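Local coordinates for protein PKS (Streptomyces sp. CNQ431, PDB 5YDA) that serves as the broadly selective acyltransferase domain of the splenocin polyketide synthase SpnD, probably loading acyl extender units onto a carrier protein, at residues L152-L160 with T169-T178; H298-F309 with V346-R354. One frame throughout, in Å; residues are numbered along the deposited sequence.

Interaction 1. Residues L152-L160 with T169-T178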
loop_
_atom_site.group_PDB
_atom_site.type_symbol
_atom_site.label_atom_id
_atom_site.label_comp_id
_atom_site.label_asym_id
_atom_site.label_seq_id
_atom_site.Cartn_x
_atom_site.Cartn_y
_atom_site.Cartn_z
ATOM N N LEU A 152 -5.676 9.060 -20.958
ATOM C CA LEU A 152 -4.234 8.865 -20.914
ATOM C C LEU A 152 -3.595 9.091 -22.273
ATOM O O LEU A 152 -2.503 9.658 -22.352
ATOM C CB LEU A 152 -3.919 7.465 -20.414
ATOM C CG LEU A 152 -2.527 7.260 -19.854
ATOM C CD1 LEU A 152 -2.219 8.388 -18.859
ATOM C CD2 LEU A 152 -2.495 5.893 -19.177
ATOM N N GLY A 153 -4.263 8.660 -23.349
ATOM C CA GLY A 153 -3.686 8.692 -24.672
ATOM C C GLY A 153 -2.915 7.445 -25.053
ATOM O O GLY A 153 -2.324 7.407 -26.137
ATOM N N SER A 154 -2.910 6.421 -24.205
ATOM C CA SER A 154 -2.169 5.199 -24.484
ATOM C C SER A 154 -2.778 4.086 -23.653
ATOM O O SER A 154 -3.686 4.310 -22.849
ATOM C CB SER A 154 -0.673 5.349 -24.175
ATOM O OG SER A 154 -0.466 5.703 -22.816
ATOM N N ASP A 155 -2.267 2.879 -23.870
ATOM C CA ASP A 155 -2.685 1.699 -23.122
ATOM C C ASP A 155 -1.807 1.625 -21.880
ATOM O O ASP A 155 -0.590 1.447 -21.985
ATOM C CB ASP A 155 -2.559 0.440 -23.985
ATOM C CG ASP A 155 -3.168 -0.790 -23.333
ATOM O OD1 ASP A 155 -3.768 -1.616 -24.058
ATOM O OD2 ASP A 155 -3.057 -0.952 -22.099
ATOM N N LEU A 156 -2.425 1.777 -20.707
ATOM C CA LEU A 156 -1.671 1.786 -19.460
ATOM C C LEU A 156 -0.813 0.532 -19.291
ATOM O O LEU A 156 0.254 0.590 -18.666
ATOM C CB LEU A 156 -2.625 1.934 -18.279
ATOM C CG LEU A 156 -1.921 2.113 -16.927
ATOM C CD1 LEU A 156 -1.152 3.425 -16.872
ATOM C CD2 LEU A 156 -2.903 2.025 -15.792
ATOM N N ARG A 157 -1.237 -0.604 -19.850
ATOM C CA ARG A 157 -0.467 -1.831 -19.643
ATOM C C ARG A 157 0.921 -1.760 -20.270
ATOM O O ARG A 157 1.843 -2.430 -19.788
ATOM C CB ARG A 157 -1.261 -3.023 -20.158
ATOM C CG ARG A 157 -2.449 -3.278 -19.237
ATOM C CD ARG A 157 -3.562 -4.046 -19.897
ATOM N NE ARG A 157 -4.100 -3.342 -21.054
ATOM C CZ ARG A 157 -5.201 -3.727 -21.692
ATOM N NH1 ARG A 157 -5.856 -4.815 -21.281
ATOM N NH2 ARG A 157 -5.633 -3.041 -22.743
ATOM N N THR A 158 1.091 -0.934 -21.302
ATOM C CA THR A 158 2.420 -0.629 -21.819
ATOM C C THR A 158 3.304 -0.042 -20.726
ATOM O O THR A 158 4.451 -0.464 -20.540
ATOM C CB THR A 158 2.303 0.352 -22.987
ATOM O OG1 THR A 158 1.717 -0.317 -24.109
ATOM C CG2 THR A 158 3.652 0.895 -23.364
ATOM N N ALA A 159 2.777 0.947 -19.992
ATOM C CA ALA A 159 3.559 1.576 -18.935
ATOM C C ALA A 159 3.728 0.655 -17.740
ATOM O O ALA A 159 4.760 0.707 -17.065
ATOM C CB ALA A 159 2.903 2.884 -18.500
ATOM N N LEU A 160 2.734 -0.182 -17.455
ATOM C CA LEU A 160 2.835 -1.086 -16.313
ATOM C C LEU A 160 3.906 -2.150 -16.530
ATOM O O LEU A 160 4.605 -2.532 -15.588
ATOM C CB LEU A 160 1.492 -1.767 -16.053
ATOM C CG LEU A 160 0.388 -0.963 -15.363
ATOM C CD1 LEU A 160 -1.012 -1.575 -15.625
ATOM C CD2 LEU A 160 0.666 -0.938 -13.883
ATOM N N THR A 169 2.668 11.023 -16.493
ATOM C CA THR A 169 1.287 10.716 -16.122
ATOM C C THR A 169 1.054 9.207 -16.079
ATOM O O THR A 169 0.456 8.683 -15.127
ATOM C CB THR A 169 0.320 11.385 -17.111
ATOM O OG1 THR A 169 0.663 12.771 -17.261
ATOM C CG2 THR A 169 -1.120 11.273 -16.619
ATOM N N ALA A 170 1.556 8.491 -17.087
ATOM C CA ALA A 170 1.377 7.046 -17.148
ATOM C C ALA A 170 2.073 6.339 -15.987
ATOM O O ALA A 170 1.555 5.342 -15.457
ATOM C CB ALA A 170 1.907 6.516 -18.483
ATOM N N ALA A 171 3.264 6.819 -15.596
ATOM C CA ALA A 171 3.992 6.172 -14.510
ATOM C C ALA A 171 3.183 6.218 -13.223
ATOM O O ALA A 171 3.128 5.233 -12.478
ATOM C CB ALA A 171 5.366 6.830 -14.306
ATOM N N PHE A 172 2.539 7.354 -12.943
ATOM C CA PHE A 172 1.803 7.446 -11.695
ATOM C C PHE A 172 0.454 6.754 -11.797
ATOM O O PHE A 172 0.010 6.138 -10.822
ATOM C CB PHE A 172 1.655 8.907 -11.276
ATOM C CG PHE A 172 2.937 9.519 -10.812
ATOM C CD1 PHE A 172 3.550 9.069 -9.645
ATOM C CD2 PHE A 172 3.552 10.523 -11.549
ATOM C CE1 PHE A 172 4.748 9.619 -9.212
ATOM C CE2 PHE A 172 4.746 11.082 -11.127
ATOM C CZ PHE A 172 5.347 10.632 -9.955
ATOM N N MET A 173 -0.197 6.816 -12.973
ATOM C CA MET A 173 -1.436 6.061 -13.154
ATOM C C MET A 173 -1.177 4.567 -13.055
ATOM O O MET A 173 -2.012 3.828 -12.510
ATOM C CB MET A 173 -2.094 6.416 -14.488
ATOM C CG MET A 173 -2.651 7.858 -14.538
ATOM S SD MET A 173 -3.791 8.230 -13.169
ATOM C CE MET A 173 -5.037 6.946 -13.403
ATOM N N ALA A 174 -0.011 4.105 -13.536
ATOM C CA ALA A 174 0.373 2.719 -13.286
ATOM C C ALA A 174 0.311 2.404 -11.796
ATOM O O ALA A 174 -0.193 1.344 -11.390
ATOM C CB ALA A 174 1.781 2.444 -13.835
ATOM N N LEU A 175 0.804 3.321 -10.956
ATOM C CA LEU A 175 0.791 3.058 -9.516
ATOM C C LEU A 175 -0.633 3.045 -8.986
ATOM O O LEU A 175 -1.000 2.160 -8.199
ATOM C CB LEU A 175 1.635 4.097 -8.762
ATOM C CG LEU A 175 1.597 3.951 -7.236
ATOM C CD1 LEU A 175 2.294 2.665 -6.787
ATOM C CD2 LEU A 175 2.239 5.146 -6.574
ATOM N N PHE A 176 -1.455 4.009 -9.426
ATOM C CA PHE A 176 -2.836 4.069 -8.957
ATOM C C PHE A 176 -3.582 2.777 -9.267
ATOM O O PHE A 176 -4.237 2.204 -8.392
ATOM C CB PHE A 176 -3.539 5.270 -9.585
ATOM C CG PHE A 176 -4.989 5.385 -9.223
ATOM C CD1 PHE A 176 -5.369 5.842 -7.965
ATOM C CD2 PHE A 176 -5.976 5.032 -10.136
ATOM C CE1 PHE A 176 -6.712 5.943 -7.631
ATOM C CE2 PHE A 176 -7.312 5.133 -9.809
ATOM C CZ PHE A 176 -7.684 5.591 -8.552
ATOM N N VAL A 177 -3.433 2.264 -10.492
ATOM C CA VAL A 177 -4.163 1.069 -10.898
ATOM C C VAL A 177 -3.603 -0.164 -10.208
ATOM O O VAL A 177 -4.357 -1.073 -9.821
ATOM C CB VAL A 177 -4.149 0.936 -12.434
ATOM C CG1 VAL A 177 -4.660 -0.433 -12.883
ATOM C CG2 VAL A 177 -4.989 2.055 -13.039
ATOM N N THR A 178 -2.281 -0.211 -10.004
ATOM C CA THR A 178 -1.699 -1.329 -9.258
ATOM C C THR A 178 -2.280 -1.413 -7.854
ATOM O O THR A 178 -2.664 -2.494 -7.392
ATOM C CB THR A 178 -0.168 -1.205 -9.191
ATOM O OG1 THR A 178 0.385 -1.233 -10.516
ATOM C CG2 THR A 178 0.419 -2.349 -8.362
#

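Interaction 2. Residues H298-F309 with V346-R354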
loop_
_atom_site.group_PDB
_atom_site.type_symbol
_atom_site.label_atom_id
_atom_site.label_comp_id
_atom_site.label_asym_id
_atom_site.label_seq_id
_atom_site.Cartn_x
_atom_site.Cartn_y
_atom_site.Cartn_z
ATOM N N HIS A 298 0.970 19.864 -2.771
ATOM C CA HIS A 298 0.645 20.304 -1.427
ATOM C C HIS A 298 1.322 21.566 -0.943
ATOM O O HIS A 298 1.659 21.684 0.191
ATOM C CB HIS A 298 0.826 19.169 -0.417
ATOM C CG HIS A 298 0.137 17.910 -0.808
ATOM N ND1 HIS A 298 -1.175 17.674 -0.521
ATOM C CD2 HIS A 298 0.565 16.837 -1.487
ATOM C CE1 HIS A 298 -1.533 16.523 -1.019
ATOM N NE2 HIS A 298 -0.494 15.991 -1.610
ATOM N N SER A 299 1.483 22.505 -1.832
ATOM C CA SER A 299 2.107 23.800 -1.576
ATOM C C SER A 299 1.439 24.905 -2.396
ATOM O O SER A 299 0.651 24.657 -3.317
ATOM C CB SER A 299 3.601 23.780 -1.885
ATOM O OG SER A 299 3.855 23.956 -3.263
ATOM N N HIS A 300 1.803 26.147 -2.056
ATOM C CA HIS A 300 1.271 27.321 -2.739
ATOM C C HIS A 300 1.513 27.264 -4.247
ATOM O O HIS A 300 0.742 27.847 -5.017
ATOM C CB HIS A 300 1.905 28.578 -2.150
ATOM C CG HIS A 300 3.375 28.655 -2.396
ATOM N ND1 HIS A 300 4.294 27.977 -1.617
ATOM C CD2 HIS A 300 4.082 29.264 -3.378
ATOM C CE1 HIS A 300 5.508 28.197 -2.091
ATOM N NE2 HIS A 300 5.408 28.971 -3.161
ATOM N N VAL A 301 2.546 26.544 -4.694
ATOM C CA VAL A 301 2.825 26.417 -6.130
ATOM C C VAL A 301 1.610 25.900 -6.913
ATOM O O VAL A 301 1.483 26.152 -8.116
ATOM C CB VAL A 301 4.056 25.510 -6.346
ATOM C CG1 VAL A 301 4.285 25.241 -7.828
ATOM C CG2 VAL A 301 5.307 26.143 -5.725
ATOM N N LEU A 302 0.703 25.177 -6.260
ATOM C CA LEU A 302 -0.461 24.664 -6.975
ATOM C C LEU A 302 -1.612 25.667 -7.077
ATOM O O LEU A 302 -2.583 25.372 -7.779
ATOM C CB LEU A 302 -0.979 23.384 -6.307
ATOM C CG LEU A 302 -0.046 22.176 -6.260
ATOM C CD1 LEU A 302 -0.849 20.950 -5.874
ATOM C CD2 LEU A 302 0.682 21.977 -7.585
ATOM N N ASP A 303 -1.541 26.816 -6.388
ATOM C CA ASP A 303 -2.649 27.776 -6.361
ATOM C C ASP A 303 -3.246 28.074 -7.736
ATOM O O ASP A 303 -4.475 27.983 -7.873
ATOM C CB ASP A 303 -2.202 29.080 -5.685
ATOM C CG ASP A 303 -2.178 28.980 -4.174
ATOM O OD1 ASP A 303 -2.821 28.074 -3.614
ATOM O OD2 ASP A 303 -1.530 29.835 -3.535
ATOM N N PRO A 304 -2.468 28.383 -8.782
ATOM C CA PRO A 304 -3.090 28.688 -10.085
ATOM C C PRO A 304 -3.952 27.574 -10.684
ATOM O O PRO A 304 -4.789 27.886 -11.538
ATOM C CB PRO A 304 -1.883 28.994 -10.989
ATOM C CG PRO A 304 -0.799 29.441 -10.049
ATOM C CD PRO A 304 -1.003 28.586 -8.821
ATOM N N ILE A 305 -3.797 26.301 -10.299
ATOM C CA ILE A 305 -4.572 25.228 -10.933
ATOM C C ILE A 305 -5.667 24.675 -10.040
ATOM O O ILE A 305 -6.349 23.730 -10.445
ATOM C CB ILE A 305 -3.674 24.084 -11.448
ATOM C CG1 ILE A 305 -2.755 23.528 -10.347
ATOM C CG2 ILE A 305 -2.837 24.569 -12.617
ATOM C CD1 ILE A 305 -3.422 22.610 -9.288
ATOM N N LEU A 306 -5.860 25.226 -8.840
ATOM C CA LEU A 306 -6.838 24.651 -7.922
ATOM C C LEU A 306 -8.254 24.726 -8.488
ATOM O O LEU A 306 -9.008 23.743 -8.442
ATOM C CB LEU A 306 -6.765 25.358 -6.566
ATOM C CG LEU A 306 -5.507 25.083 -5.728
ATOM C CD1 LEU A 306 -5.599 25.773 -4.375
ATOM C CD2 LEU A 306 -5.291 23.581 -5.558
ATOM N N GLU A 307 -8.638 25.890 -9.016
ATOM C CA GLU A 307 -10.002 26.053 -9.519
ATOM C C GLU A 307 -10.230 25.198 -10.757
ATOM O O GLU A 307 -11.250 24.504 -10.869
ATOM C CB GLU A 307 -10.300 27.533 -9.800
ATOM C CG GLU A 307 -10.628 28.342 -8.554
ATOM C CD GLU A 307 -12.053 28.093 -8.061
ATOM O OE1 GLU A 307 -12.846 29.039 -8.012
ATOM O OE2 GLU A 307 -12.392 26.960 -7.704
ATOM N N SER A 308 -9.272 25.192 -11.673
ATOM C CA SER A 308 -9.365 24.286 -12.806
ATOM C C SER A 308 -9.484 22.838 -12.353
ATOM O O SER A 308 -10.209 22.038 -12.966
ATOM C CB SER A 308 -8.152 24.452 -13.701
ATOM O OG SER A 308 -8.115 23.343 -14.576
ATOM N N PHE A 309 -8.769 22.465 -11.292
ATOM C CA PHE A 309 -8.870 21.080 -10.856
ATOM C C PHE A 309 -10.232 20.804 -10.232
ATOM O O PHE A 309 -10.743 19.685 -10.339
ATOM C CB PHE A 309 -7.741 20.734 -9.886
ATOM C CG PHE A 309 -7.812 19.328 -9.371
ATOM C CD1 PHE A 309 -7.823 18.263 -10.248
ATOM C CD2 PHE A 309 -7.900 19.077 -8.022
ATOM C CE1 PHE A 309 -7.909 16.974 -9.792
ATOM C CE2 PHE A 309 -7.966 17.781 -7.547
ATOM C CZ PHE A 309 -7.977 16.733 -8.434
ATOM N N VAL A 346 -10.413 19.697 -3.036
ATOM C CA VAL A 346 -9.493 20.761 -3.431
ATOM C C VAL A 346 -8.495 21.037 -2.308
ATOM O O VAL A 346 -7.284 21.110 -2.536
ATOM C CB VAL A 346 -10.269 22.037 -3.825
ATOM C CG1 VAL A 346 -9.298 23.208 -4.054
ATOM C CG2 VAL A 346 -11.106 21.797 -5.083
ATOM N N ASP A 347 -8.995 21.199 -1.076
ATOM C CA ASP A 347 -8.114 21.401 0.075
ATOM C C ASP A 347 -7.119 20.256 0.222
ATOM O O ASP A 347 -5.956 20.472 0.584
ATOM C CB ASP A 347 -8.932 21.527 1.362
ATOM C CG ASP A 347 -9.657 22.847 1.470
ATOM O OD1 ASP A 347 -9.262 23.811 0.780
ATOM O OD2 ASP A 347 -10.622 22.919 2.257
ATOM N N HIS A 348 -7.571 19.026 -0.025
ATOM C CA HIS A 348 -6.692 17.878 0.120
ATOM C C HIS A 348 -5.432 18.041 -0.721
ATOM O O HIS A 348 -4.325 17.737 -0.257
ATOM C CB HIS A 348 -7.432 16.596 -0.263
ATOM C CG HIS A 348 -6.542 15.399 -0.300
ATOM N ND1 HIS A 348 -5.999 14.915 -1.471
ATOM C CD2 HIS A 348 -6.061 14.613 0.694
ATOM C CE1 HIS A 348 -5.230 13.874 -1.197
ATOM N NE2 HIS A 348 -5.255 13.669 0.109
ATOM N N THR A 349 -5.580 18.564 -1.944
ATOM C CA THR A 349 -4.460 18.739 -2.862
ATOM C C THR A 349 -3.597 19.945 -2.505
ATOM O O THR A 349 -2.388 19.942 -2.776
ATOM C CB THR A 349 -5.007 18.840 -4.295
ATOM O OG1 THR A 349 -5.382 17.527 -4.739
ATOM C CG2 THR A 349 -3.995 19.458 -5.287
ATOM N N ARG A 350 -4.176 20.965 -1.872
ATOM C CA ARG A 350 -3.407 22.151 -1.513
ATOM C C ARG A 350 -2.700 22.016 -0.164
ATOM O O ARG A 350 -1.605 22.558 0.013
ATOM C CB ARG A 350 -4.328 23.376 -1.494
ATOM C CG ARG A 350 -3.695 24.641 -0.948
ATOM C CD ARG A 350 -2.540 25.103 -1.809
ATOM N NE ARG A 350 -1.881 26.282 -1.249
ATOM C CZ ARG A 350 -1.057 26.267 -0.197
ATOM N NH1 ARG A 350 -0.779 25.132 0.443
ATOM N NH2 ARG A 350 -0.515 27.397 0.226
ATOM N N ARG A 351 -3.289 21.301 0.778
ATOM C CA ARG A 351 -2.883 21.376 2.170
ATOM C C ARG A 351 -1.974 20.219 2.567
ATOM O O ARG A 351 -1.867 19.190 1.885
ATOM C CB ARG A 351 -4.117 21.419 3.075
ATOM C CG ARG A 351 -4.818 22.792 2.993
ATOM C CD ARG A 351 -6.056 22.893 3.851
ATOM N NE ARG A 351 -5.842 22.509 5.248
ATOM C CZ ARG A 351 -6.833 22.380 6.132
ATOM N NH1 ARG A 351 -8.087 22.614 5.754
ATOM N NH2 ARG A 351 -6.580 22.016 7.387
ATOM N N THR A 352 -1.307 20.424 3.696
ATOM C CA THR A 352 -0.364 19.464 4.231
ATOM C C THR A 352 -0.988 18.082 4.351
ATOM O O THR A 352 -2.116 17.928 4.834
ATOM C CB THR A 352 0.118 19.953 5.601
ATOM O OG1 THR A 352 0.641 21.288 5.466
ATOM C CG2 THR A 352 1.204 19.012 6.169
ATOM N N VAL A 353 -0.249 17.074 3.896
ATOM C CA VAL A 353 -0.618 15.684 4.154
ATOM C C VAL A 353 -0.288 15.373 5.616
ATOM O O VAL A 353 0.881 15.211 5.989
ATOM C CB VAL A 353 0.100 14.723 3.192
ATOM C CG1 VAL A 353 -0.241 13.291 3.505
ATOM C CG2 VAL A 353 -0.279 15.037 1.740
ATOM N N ARG A 354 -1.320 15.291 6.450
ATOM C CA ARG A 354 -1.156 14.907 7.850
ATOM C C ARG A 354 -1.179 13.380 7.994
ATOM O O ARG A 354 -2.040 12.791 8.649
ATOM C CB ARG A 354 -2.236 15.560 8.702
ATOM C CG ARG A 354 -2.300 17.087 8.583
ATOM C CD ARG A 354 -1.265 17.742 9.480
ATOM N NE ARG A 354 -1.028 19.146 9.132
ATOM C CZ ARG A 354 -0.040 19.884 9.635
ATOM N NH1 ARG A 354 0.104 21.153 9.264
ATOM N NH2 ARG A 354 0.802 19.347 10.511
HETATM O O HOH W 1 -1.515 30.130 -0.796
#

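Interaction 1. Residues L152-L160 with T169-T178
Leu156 on helix 156-160 sets its methyls against the backbone of helix 169-178. Its CD1 lies 3.6 Å from Ala174 N and 3.6 Å from Ala170 O. The flat guanidinium of Arg157 has Asp155 CG at its edge; Asp155 OD2 is in the plane of the group, OD1 tilted out of it. NE and NH2 each hold one carboxylate oxygen, side-on. Arg157 NE reaches Asp155 OD2 at 2.8 Å on the syn lone pair, almost straight at 169°. OD2 also takes the backbone N of Arg157, so Asp155 is an N-cap where helix 156-160 starts.

The two helix axes cross at -89°, 8.8 Å apart. Leu156 is a knob in a hole formed by Ala170, Met173, Ala174 and Val177. With CG anti to the backbone N (chi1 -173°), its CD2 reaches Val177 CG2 tip to tip at 3.5 Å. This packing lies within the acyltransferase domain.

At Ala159, Ala170 and Ala174 the helices meet through small side chains. Ala159 CB touches Ala170 CB at 3.8 Å. Leu160 CD2 lies 3.6 Å from Ala174 CB and also packs on Thr178 OG1. That hydroxyl donates to Ala174 O from above its carbonyl plane. Leu152 CD1 slides past Thr169 CG2 at 3.8 Å.

Interaction 2. Residues H298-F309 with V346-R354
The backbones come closest where His298 passes the end of helix 346-350, with His298 CA 4.5 Å from Arg350 CA. His298 takes a left-handed backbone conformation there. Its CA makes a CA-H...O contact with Thr349 O (3.3 Å), and its N makes a weak hydrogen bond to the same oxygen. Further on, Leu306 of helix 306-309 lies beside Val346, with Leu306 CA 6.5 Å from Val346 CA.

The His298 ring is held on several sides. ND1 donates to Arg351 O at 2.9 Å, with the oxygen 24° out of the ring plane. Val353 CG2 makes a CH-pi contact over one face, 3.4 Å from the ring centroid. The ring edge points at the face of His348 in a T-shaped pair, planes at 89°. His348 NE2 is itself bonded to Asn328.

The bend at chi2 (63°) in the Arg350 chain helps carry its guanidinium flat over the peptide of Ser299 and His300. NE forms a salt bridge with Asp303 OD1 (3.1 Å), near the guanidinium plane. A water joins Asp303 OD2 to Arg350 NH2. Leu302 CD1 packs on Thr349 CG2 at 3.5 Å, and Leu306 covers Arg350 CB.

His298 NE2 is hydrogen-bonded to Ser200 OG, in a GxSxG nucleophile-elbow sequence. This is consistent with the Ser-His catalytic dyad of the acyltransferase family.

Overall arrangement
Both contacts lie in the acyltransferase domain, and interaction 1 closes before interaction 2 opens along the chain. Their centres are 23 Å apart and their nearest atoms about 10 Å apart. Helices 201-210 and 215-231 link them. Phe176 and Met173 of interaction 1 pack on these helices, and so do Phe309 and Thr349 of interaction 2. The GxSxG sequence with Ser200 spans the turn from strand 195-198 of the mixed sheet into helix 201-210. Interaction 2 supplies His298, which bonds Ser200, and so probably forms part of the active site. It also meets strand 254-261 of the four-stranded antiparallel sheet. Interaction 1 is helix packing in the part built around the mixed sheet.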